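Local structure of trehalose-6-phosphate phosphatase-related protein (Thermoplasma acidophilum, 1U02) at residues D9-P14 with A177-T182. The protein removes the phosphate from trehalose 6-phosphate to yield free trehalose, using magnesium as cofactor. Residues are numbered along the deposited sequence; the frame is centred on the assembly and turned at random.
Sequences DGTLVP and AGDDAT. With NA (sodium ion), chain C; MG (magnesium ion), chain B.
D9 and D179 meet through a shared magnesium ion, in a buried metal-bridged contact at the ends of the neighbouring parallel strands 3-7 and 174-178. No hydrogen bond links the two segments directly. The backbone O of D9 binds magnesium at 2.0 Å, and D179 OD1 binds it at 2.0 Å. D9 O and D179 OD1 lie 2.9 Å apart because the cation holds both. Three waters and D7 complete six ligands. D179 CG stands between its own backbone N and carbonyl carbon (chi1 67°), which brings the carboxylate to the metal. D179 OD2 does not bind the ion and takes a hydrogen bond from a magnesium-bound water at 2.7 Å. This is the metal site of the HAD phosphatase fold. D7, D9 and T11 fit its DxDx(T/V) motif, and D7 is the probable nucleophile. D9 uses its main chain here, while its carboxylate turns away to a sodium ion, also bound by P14 O and S22, and to a salt bridge with R47. T11 reaches across to residues 177-179. T11 OG1 sits 3.5 Å from G178 CA and hydrogen-bonds D7, a metal ligand. T11 CG2, anti to the backbone N, packs 4.2 Å from A177 CB. A valine here would probably leave D7 OD2 without its hydroxyl partner. At G10, a CB would collide with D179 OD2. D180 is the N-cap of helix 181-188: its OD1 accepts a weak capping bond from T182 N and a 2.6 Å hydrogen bond from T182 OG1.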
ATOM      1  N   ASP A   9      -3.856  -3.810  -1.509  1.00 11.07           N
ATOM      2  CA  ASP A   9      -4.181  -3.981  -2.922  1.00 12.15           C
ATOM      3  C   ASP A   9      -3.415  -5.108  -3.597  1.00 12.61           C
ATOM      4  O   ASP A   9      -2.185  -5.164  -3.546  1.00 12.98           O
ATOM      5  CB  ASP A   9      -3.952  -2.675  -3.672  1.00 12.90           C
ATOM      6  CG  ASP A   9      -4.819  -1.560  -3.140  1.00 13.87           C
ATOM      7  OD1 ASP A   9      -6.060  -1.672  -3.252  1.00 13.67           O
ATOM      8  OD2 ASP A   9      -4.261  -0.589  -2.599  1.00 15.64           O
ATOM      9  N   GLY A  10      -4.165  -6.003  -4.231  1.00 14.41           N
ATOM     10  CA  GLY A  10      -3.567  -7.132  -4.917  1.00 14.76           C
ATOM     11  C   GLY A  10      -3.169  -8.254  -3.981  1.00 15.49           C
ATOM     12  O   GLY A  10      -2.709  -9.305  -4.430  1.00 15.90           O
ATOM     13  N   THR A  11      -3.343  -8.037  -2.679  1.00 14.73           N
ATOM     14  CA  THR A  11      -2.991  -9.040  -1.682  1.00 13.31           C
ATOM     15  C   THR A  11      -4.227  -9.526  -0.920  1.00 13.44           C
ATOM     16  O   THR A  11      -4.484 -10.730  -0.847  1.00 13.83           O
ATOM     17  CB  THR A  11      -1.935  -8.479  -0.707  1.00 13.33           C
ATOM     18  OG1 THR A  11      -0.745  -8.161  -1.444  1.00 15.06           O
ATOM     19  CG2 THR A  11      -1.595  -9.504   0.373  1.00 15.67           C
ATOM     20  N   LEU A  12      -4.990  -8.593  -0.358  1.00 12.80           N
ATOM     21  CA  LEU A  12      -6.210  -8.937   0.369  1.00 13.30           C
ATOM     22  C   LEU A  12      -7.435  -8.670  -0.505  1.00 12.78           C
ATOM     23  O   LEU A  12      -8.495  -9.264  -0.312  1.00 16.09           O
ATOM     24  CB  LEU A  12      -6.312  -8.131   1.669  1.00 12.00           C
ATOM     25  CG  LEU A  12      -5.167  -8.343   2.669  1.00 14.25           C
ATOM     26  CD1 LEU A  12      -5.420  -7.521   3.932  1.00 12.01           C
ATOM     27  CD2 LEU A  12      -5.053  -9.827   3.016  1.00 13.10           C
ATOM     28  N   VAL A  13      -7.283  -7.755  -1.453  1.00 12.86           N
ATOM     29  CA  VAL A  13      -8.355  -7.418  -2.385  1.00 14.13           C
ATOM     30  C   VAL A  13      -7.718  -7.425  -3.768  1.00 13.60           C
ATOM     31  O   VAL A  13      -6.503  -7.280  -3.897  1.00 13.98           O
ATOM     32  CB  VAL A  13      -8.958  -6.012  -2.103  1.00 14.41           C
ATOM     33  CG1 VAL A  13      -9.622  -5.995  -0.736  1.00 15.40           C
ATOM     34  CG2 VAL A  13      -7.870  -4.946  -2.181  1.00 15.28           C
ATOM     35  N   PRO A  14      -8.523  -7.614  -4.822  1.00 15.33           N
ATOM     36  CA  PRO A  14      -7.956  -7.629  -6.169  1.00 15.19           C
ATOM     37  C   PRO A  14      -7.624  -6.228  -6.676  1.00 15.45           C
ATOM     38  O   PRO A  14      -8.135  -5.228  -6.168  1.00 13.12           O
ATOM     39  CB  PRO A  14      -9.063  -8.278  -6.996  1.00 15.78           C
ATOM     40  CG  PRO A  14     -10.303  -7.743  -6.343  1.00 16.24           C
ATOM     41  CD  PRO A  14      -9.977  -7.863  -4.857  1.00 15.92           C
ATOM     42  N   ALA A 177       3.257 -10.540   3.683  1.00 16.38           N
ATOM     43  CA  ALA A 177       2.634 -10.887   2.409  1.00 15.67           C
ATOM     44  C   ALA A 177       2.444  -9.678   1.497  1.00 15.50           C
ATOM     45  O   ALA A 177       2.033  -8.608   1.948  1.00 13.65           O
ATOM     46  CB  ALA A 177       1.293 -11.555   2.668  1.00 13.86           C
ATOM     47  N   GLY A 178       2.736  -9.862   0.214  1.00 15.93           N
ATOM     48  CA  GLY A 178       2.601  -8.778  -0.748  1.00 16.26           C
ATOM     49  C   GLY A 178       2.550  -9.315  -2.166  1.00 17.93           C
ATOM     50  O   GLY A 178       2.846 -10.491  -2.385  1.00 19.10           O
ATOM     51  N   ASP A 179       2.211  -8.461  -3.129  1.00 17.33           N
ATOM     52  CA  ASP A 179       2.080  -8.888  -4.523  1.00 18.64           C
ATOM     53  C   ASP A 179       2.975  -8.241  -5.584  1.00 19.68           C
ATOM     54  O   ASP A 179       3.044  -8.745  -6.706  1.00 21.37           O
ATOM     55  CB  ASP A 179       0.633  -8.705  -4.970  1.00 17.24           C
ATOM     56  CG  ASP A 179       0.239  -7.244  -5.043  1.00 17.98           C
ATOM     57  OD1 ASP A 179       0.362  -6.544  -4.019  1.00 16.58           O
ATOM     58  OD2 ASP A 179      -0.185  -6.794  -6.122  1.00 18.52           O
ATOM     59  N   ASP A 180       3.636  -7.130  -5.278  1.00 21.38           N
ATOM     60  CA  ASP A 180       4.482  -6.512  -6.300  1.00 22.38           C
ATOM     61  C   ASP A 180       5.910  -6.229  -5.855  1.00 22.60           C
ATOM     62  O   ASP A 180       6.329  -6.641  -4.776  1.00 22.98           O
ATOM     63  CB  ASP A 180       3.844  -5.221  -6.835  1.00 23.73           C
ATOM     64  CG  ASP A 180       3.742  -4.138  -5.786  1.00 22.33           C
ATOM     65  OD1 ASP A 180       4.522  -4.170  -4.809  1.00 23.77           O
ATOM     66  OD2 ASP A 180       2.893  -3.240  -5.949  1.00 24.33           O
ATOM     67  N   ALA A 181       6.650  -5.515  -6.696  1.00 23.95           N
ATOM     68  CA  ALA A 181       8.048  -5.192  -6.422  1.00 24.93           C
ATOM     69  C   ALA A 181       8.324  -4.556  -5.063  1.00 25.70           C
ATOM     70  O   ALA A 181       9.322  -4.886  -4.415  1.00 26.36           O
ATOM     71  CB  ALA A 181       8.593  -4.300  -7.530  1.00 26.37           C
ATOM     72  N   THR A 182       7.455  -3.650  -4.624  1.00 24.90           N
ATOM     73  CA  THR A 182       7.658  -2.992  -3.339  1.00 24.47           C
ATOM     74  C   THR A 182       7.590  -4.006  -2.205  1.00 23.94           C
ATOM     75  O   THR A 182       8.200  -3.822  -1.151  1.00 22.87           O
ATOM     76  CB  THR A 182       6.603  -1.888  -3.093  1.00 25.38           C
ATOM     77  OG1 THR A 182       5.305  -2.484  -2.940  1.00 23.43           O
ATOM     78  CG2 THR A 182       6.577  -0.920  -4.270  1.00 23.76           C
TER
HETATM   79 NA    NA C 241      -7.490  -2.541  -5.317  1.00 28.18          NA
HETATM   80 MG    MG B 240      -0.194  -4.662  -3.530  1.00 17.96          MG
HETATM   81  O   HOH W   1      -0.296  -4.128  -5.497  1.00 17.44           O
HETATM   82  O   HOH W   2       1.791  -3.995  -3.227  1.00 15.23           O
HETATM   83  O   HOH W   3      -0.710  -2.727  -2.932  1.00 20.72           O
HETATM   84  O   HOH W   4      -6.852  -1.603  -7.580  1.00 17.60           O